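KLLA0F20702p (Kluyveromyces lactis, PDB 5Y5A) is the Est1 subunit of telomerase, here its N-terminal helical part, which probably takes part in recruiting the enzyme to telomeres together with Cdc13. Local coordinates at residues H404-V409 against T447-S452; N455-L460 against K559-T564. All blocks are in the same frame, centred on the assembly; numbering follows the deposited sequence.

Contact 1. Residues H404-V409 against T447-S452; sequences HLIDKV and TSFCQS
Ile406 overlaps Ser452 and, one helical turn earlier, Phe449, between two helices, 385-410 and 447-462, of the Est1 DNA/RNA-binding domain. The two segments run at 42° to each other, and their axes come no nearer than 9.8 Å. CG2 of the isoleucine meets Ser452 only, while CD1 sits between Ser452 CB and the Phe449 ring. CG2 lies anti to the backbone N, from where it meets CB of Ser452 at 3.6 Å and also lies against the serine carbonyl oxygen. The longer arm, through CG1, carries CD1 to CE1 of the Phe449 ring at 3.8 Å, and these two side chains cross nearly at a right angle. The Phe449 CB leaves its helix heading away from the neighbour; with CG anti to the backbone N (chi1 180°) the ring nevertheless comes back to the interface. There it also meets Phe399 edge-to-face and touches Ile433 of helix 421-433, so a third helix shares this apolar layer. Beside the apolar contact of Ile406 with Phe449 runs the polar link: Ser452 OG donates to OD1 of Asp407 at 2.5 Å, arriving on the syn side of the carboxylate and 28° out of its plane. The shortness of this bond should not be over-read at this resolution, but if Asp407 is ionised, as is likely, a charge-assisted hydrogen bond would join the two helices here.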
loop_
_atom_site.group_PDB
_atom_site.type_symbol
_atom_site.label_atom_id
_atom_site.label_comp_id
_atom_site.label_asym_id
_atom_site.label_seq_id
_atom_site.Cartn_x
_atom_site.Cartn_y
_atom_site.Cartn_z
ATOM N N HIS A 404 13.899 11.468 14.800
ATOM C CA HIS A 404 14.615 12.199 13.756
ATOM C C HIS A 404 13.616 12.972 12.881
ATOM O O HIS A 404 13.798 14.163 12.628
ATOM C CB HIS A 404 15.458 11.248 12.904
ATOM C CG HIS A 404 16.361 11.946 11.941
ATOM N ND1 HIS A 404 17.447 12.692 12.345
ATOM C CD2 HIS A 404 16.341 12.014 10.588
ATOM C CE1 HIS A 404 18.058 13.190 11.285
ATOM N NE2 HIS A 404 17.407 12.790 10.206
ATOM N N LEU A 405 12.558 12.293 12.445
ATOM C CA LEU A 405 11.470 12.936 11.706
ATOM C C LEU A 405 10.878 14.111 12.463
ATOM O O LEU A 405 10.671 15.172 11.905
ATOM C CB LEU A 405 10.349 11.946 11.408
ATOM C CG LEU A 405 10.483 11.073 10.169
ATOM C CD1 LEU A 405 9.155 10.393 9.874
ATOM C CD2 LEU A 405 10.948 11.923 9.001
ATOM N N ILE A 406 10.568 13.894 13.734
ATOM C CA ILE A 406 9.971 14.940 14.549
ATOM C C ILE A 406 10.944 16.102 14.760
ATOM O O ILE A 406 10.620 17.251 14.470
ATOM C CB ILE A 406 9.524 14.390 15.912
ATOM C CG1 ILE A 406 8.417 13.355 15.708
ATOM C CG2 ILE A 406 9.063 15.538 16.818
ATOM C CD1 ILE A 406 8.215 12.418 16.869
ATOM N N ASP A 407 12.143 15.796 15.246
ATOM C CA ASP A 407 13.102 16.838 15.594
ATOM C C ASP A 407 13.568 17.634 14.378
ATOM O O ASP A 407 13.644 18.852 14.442
ATOM C CB ASP A 407 14.323 16.245 16.312
ATOM C CG ASP A 407 13.969 15.610 17.656
ATOM O OD1 ASP A 407 12.809 15.736 18.102
ATOM O OD2 ASP A 407 14.853 14.979 18.270
ATOM N N LYS A 408 13.880 16.972 13.265
ATOM C CA LYS A 408 14.521 17.703 12.168
ATOM C C LYS A 408 13.555 18.106 11.062
ATOM O O LYS A 408 13.908 18.918 10.205
ATOM C CB LYS A 408 15.673 16.885 11.563
ATOM C CG LYS A 408 16.661 16.310 12.572
ATOM C CD LYS A 408 17.384 17.389 13.349
ATOM C CE LYS A 408 18.339 16.769 14.353
ATOM N NZ LYS A 408 18.896 17.788 15.277
ATOM N N VAL A 409 12.341 17.561 11.062
ATOM C CA VAL A 409 11.439 17.865 9.951
ATOM C C VAL A 409 10.122 18.496 10.406
ATOM O O VAL A 409 9.857 19.656 10.100
ATOM C CB VAL A 409 11.132 16.604 9.096
ATOM C CG1 VAL A 409 10.295 16.982 7.894
ATOM C CG2 VAL A 409 12.424 15.936 8.641
ATOM N N THR A 447 12.540 8.010 26.229
ATOM C CA THR A 447 12.787 9.393 26.636
ATOM C C THR A 447 12.924 10.307 25.421
ATOM O O THR A 447 12.372 11.408 25.409
ATOM C CB THR A 447 14.054 9.532 27.526
ATOM O OG1 THR A 447 15.179 8.935 26.872
ATOM C CG2 THR A 447 13.841 8.868 28.885
ATOM N N SER A 448 13.637 9.846 24.397
ATOM C CA SER A 448 13.814 10.649 23.193
ATOM C C SER A 448 12.472 10.902 22.512
ATOM O O SER A 448 12.187 12.022 22.117
ATOM C CB SER A 448 14.777 9.972 22.222
ATOM O OG SER A 448 14.257 8.734 21.788
ATOM N N PHE A 449 11.641 9.871 22.400
ATOM C CA PHE A 449 10.358 10.031 21.720
ATOM C C PHE A 449 9.400 10.909 22.529
ATOM O O PHE A 449 8.758 11.798 21.980
ATOM C CB PHE A 449 9.703 8.670 21.412
ATOM C CG PHE A 449 8.374 8.805 20.720
ATOM C CD1 PHE A 449 8.313 9.152 19.379
ATOM C CD2 PHE A 449 7.185 8.657 21.422
ATOM C CE1 PHE A 449 7.086 9.324 18.742
ATOM C CE2 PHE A 449 5.957 8.826 20.791
ATOM C CZ PHE A 449 5.910 9.162 19.451
ATOM N N CYS A 450 9.316 10.674 23.834
ATOM C CA CYS A 450 8.489 11.519 24.700
ATOM C C CYS A 450 8.951 12.964 24.694
ATOM O O CYS A 450 8.128 13.878 24.649
ATOM C CB CYS A 450 8.480 10.984 26.135
ATOM S SG CYS A 450 7.524 9.468 26.276
ATOM N N GLN A 451 10.260 13.176 24.738
ATOM C CA GLN A 451 10.789 14.535 24.620
ATOM C C GLN A 451 10.352 15.180 23.295
ATOM O O GLN A 451 9.935 16.341 23.270
ATOM C CB GLN A 451 12.316 14.539 24.726
ATOM C CG GLN A 451 12.930 15.930 24.640
ATOM C CD GLN A 451 12.591 16.783 25.853
ATOM O OE1 GLN A 451 13.025 16.494 26.965
ATOM N NE2 GLN A 451 11.792 17.825 25.643
ATOM N N SER A 452 10.436 14.423 22.200
ATOM C CA SER A 452 10.055 14.939 20.882
ATOM C C SER A 452 8.579 15.329 20.808
ATOM O O SER A 452 8.237 16.370 20.260
ATOM C CB SER A 452 10.372 13.905 19.793
ATOM O OG SER A 452 11.754 13.926 19.474
#

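Contact 2. Residues N455-L460 against K559-T564; sequences NLTNEL and KRYVHT
Helix 455-460 and strand 560-563 run roughly antiparallel, 151° between their directions and 7.9 Å between their axes at closest, with the CA atoms of Asn458 and Arg560 the nearest pair. The strand is one arm of a two-stranded antiparallel beta hairpin with 552-555, where Lys559 and Arg560 opposite Asp555 form a G1 beta bulge. Asn458 carries the contact by reading the backbone of Tyr561 with both ends of its amide. OD1 accepts from Tyr561 N at 2.9 Å, in the carbonyl plane and on a lone pair, while ND2 donates to Tyr561 O at 2.9 Å in a nearly straight bond, also on a lone pair. The acceptor lies only 5° from the amide plane, so the paired bonds fix the rotation of the side chain. An alanine at Asn458 would remove both bonds and is likely to leave the N-H and carbonyl of Tyr561 without these mates, weakening the hold of the hairpin on the helix. Next to this pair, the Tyr561 ring presents CE2 to CG2 of Thr457 at 4.1 Å, and the Tyr561 side chain also touches Lys542 and Leu545 of helix 526-546. Arg560 CB lies 3.5 Å from Asn458 OD1; beyond it the chain bends at chi2 and brings CD alongside the same oxygen. Arg560 NH1 turns back onto the carbonyl oxygen of Lys559 at 2.9 Å, which lies in the guanidinium plane, although NH1 approaches from above the carbonyl plane of Lys559.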
loop_
_atom_site.group_PDB
_atom_site.type_symbol
_atom_site.label_atom_id
_atom_site.label_comp_id
_atom_site.label_asym_id
_atom_site.label_seq_id
_atom_site.Cartn_x
_atom_site.Cartn_y
_atom_site.Cartn_z
ATOM N N ASN A 455 7.907 18.565 22.747
ATOM C CA ASN A 455 8.321 19.741 21.967
ATOM C C ASN A 455 7.309 20.078 20.883
ATOM O O ASN A 455 6.956 21.239 20.697
ATOM C CB ASN A 455 9.691 19.521 21.319
ATOM C CG ASN A 455 10.804 19.431 22.329
ATOM O OD1 ASN A 455 10.655 19.872 23.468
ATOM N ND2 ASN A 455 11.932 18.859 21.923
ATOM N N LEU A 456 6.841 19.049 20.180
ATOM C CA LEU A 456 5.868 19.236 19.112
ATOM C C LEU A 456 4.540 19.714 19.684
ATOM O O LEU A 456 3.950 20.670 19.189
ATOM C CB LEU A 456 5.664 17.933 18.317
ATOM C CG LEU A 456 4.736 18.106 17.118
ATOM C CD1 LEU A 456 5.320 19.164 16.175
ATOM C CD2 LEU A 456 4.508 16.789 16.389
ATOM N N THR A 457 4.081 19.047 20.739
ATOM C CA THR A 457 2.811 19.399 21.353
ATOM C C THR A 457 2.862 20.835 21.869
ATOM O O THR A 457 1.909 21.593 21.676
ATOM C CB THR A 457 2.444 18.420 22.491
ATOM O OG1 THR A 457 2.561 17.073 22.011
ATOM C CG2 THR A 457 1.015 18.644 22.967
ATOM N N ASN A 458 3.978 21.223 22.490
ATOM C CA ASN A 458 4.126 22.595 22.990
ATOM C C ASN A 458 4.081 23.635 21.869
ATOM O O ASN A 458 3.522 24.721 22.055
ATOM C CB ASN A 458 5.432 22.760 23.792
ATOM C CG ASN A 458 5.333 22.182 25.210
ATOM O OD1 ASN A 458 4.243 21.923 25.706
ATOM N ND2 ASN A 458 6.477 21.989 25.861
ATOM N N GLU A 459 4.667 23.318 20.713
ATOM C CA GLU A 459 4.590 24.233 19.563
ATOM C C GLU A 459 3.152 24.313 19.059
ATOM O O GLU A 459 2.672 25.374 18.681
ATOM C CB GLU A 459 5.512 23.788 18.422
ATOM C CG GLU A 459 6.998 23.809 18.749
ATOM C CD GLU A 459 7.499 25.201 19.072
ATOM O OE1 GLU A 459 8.379 25.329 19.950
ATOM O OE2 GLU A 459 7.012 26.169 18.452
ATOM N N LEU A 460 2.465 23.179 19.051
ATOM C CA LEU A 460 1.083 23.157 18.598
ATOM C C LEU A 460 0.197 23.974 19.533
ATOM O O LEU A 460 -0.615 24.777 19.077
ATOM C CB LEU A 460 0.585 21.714 18.481
ATOM C CG LEU A 460 1.346 20.934 17.402
ATOM C CD1 LEU A 460 0.831 19.522 17.249
ATOM C CD2 LEU A 460 1.281 21.682 16.081
ATOM N N LYS A 559 0.633 26.177 31.114
ATOM C CA LYS A 559 -0.192 25.389 30.195
ATOM C C LYS A 559 0.664 24.737 29.114
ATOM O O LYS A 559 0.252 24.615 27.961
ATOM C CB LYS A 559 -1.292 26.249 29.579
ATOM C CG LYS A 559 -2.240 26.825 30.615
ATOM C CD LYS A 559 -3.143 27.874 30.007
ATOM C CE LYS A 559 -4.050 28.494 31.051
ATOM N NZ LYS A 559 -4.810 29.652 30.492
ATOM N N ARG A 560 1.857 24.303 29.505
ATOM C CA ARG A 560 2.752 23.591 28.600
ATOM C C ARG A 560 3.360 22.383 29.304
ATOM O O ARG A 560 3.393 22.331 30.536
ATOM C CB ARG A 560 3.864 24.515 28.094
ATOM C CG ARG A 560 3.383 25.756 27.339
ATOM C CD ARG A 560 2.727 25.406 26.007
ATOM N NE ARG A 560 2.404 26.595 25.218
ATOM C CZ ARG A 560 1.233 27.226 25.254
ATOM N NH1 ARG A 560 0.263 26.785 26.045
ATOM N NH2 ARG A 560 1.031 28.299 24.501
ATOM N N TYR A 561 3.856 21.428 28.520
ATOM C CA TYR A 561 4.509 20.242 29.072
ATOM C C TYR A 561 5.956 20.548 29.446
ATOM O O TYR A 561 6.701 21.150 28.674
ATOM C CB TYR A 561 4.428 19.066 28.082
ATOM C CG TYR A 561 3.036 18.471 28.032
ATOM C CD1 TYR A 561 2.641 17.501 28.945
ATOM C CD2 TYR A 561 2.103 18.920 27.112
ATOM C CE1 TYR A 561 1.361 16.982 28.929
ATOM C CE2 TYR A 561 0.821 18.405 27.087
ATOM C CZ TYR A 561 0.456 17.443 28.003
ATOM O OH TYR A 561 -0.820 16.931 27.978
ATOM N N VAL A 562 6.325 20.151 30.659
ATOM C CA VAL A 562 7.679 20.313 31.179
ATOM C C VAL A 562 8.168 18.961 31.704
ATOM O O VAL A 562 7.371 18.043 31.927
ATOM C CB VAL A 562 7.753 21.356 32.336
ATOM C CG1 VAL A 562 7.367 22.764 31.872
ATOM C CG2 VAL A 562 6.878 20.917 33.495
ATOM N N HIS A 563 9.471 18.839 31.922
ATOM C CA HIS A 563 10.000 17.634 32.540
ATOM C C HIS A 563 10.069 17.786 34.057
ATOM O O HIS A 563 10.498 18.812 34.559
ATOM C CB HIS A 563 11.382 17.293 31.992
ATOM C CG HIS A 563 11.902 15.986 32.493
ATOM N ND1 HIS A 563 12.793 15.893 33.541
ATOM C CD2 HIS A 563 11.617 14.715 32.123
ATOM C CE1 HIS A 563 13.051 14.617 33.782
ATOM N NE2 HIS A 563 12.349 13.883 32.936
ATOM N N THR A 564 9.645 16.759 34.785
ATOM C CA THR A 564 9.567 16.840 36.235
ATOM C C THR A 564 10.280 15.688 36.925
ATOM O O THR A 564 10.609 14.687 36.306
ATOM C CB THR A 564 8.100 16.859 36.721
ATOM O OG1 THR A 564 7.467 15.613 36.389
ATOM C CG2 THR A 564 7.340 18.005 36.070
#

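Overall arrangement
From the N terminus, the chain runs through a long series of helices before reaching helix 385-410. Contact 1 closes a loop of 37 residues, largely helical, that includes helices 421-433 and 437-444 and returns as helix 447-462. Contact 2 then opens farther along that same helix and closes a longer loop of 98 residues, through helix 526-546 and strand 552-555, at the hairpin near the C terminus. The loops follow in series, neither nesting nor crossing, and the contact centres are about 13 Å apart. Helix 447-462 is thus shared: its first turns join helix 385-410, its later turns the C-terminal hairpin.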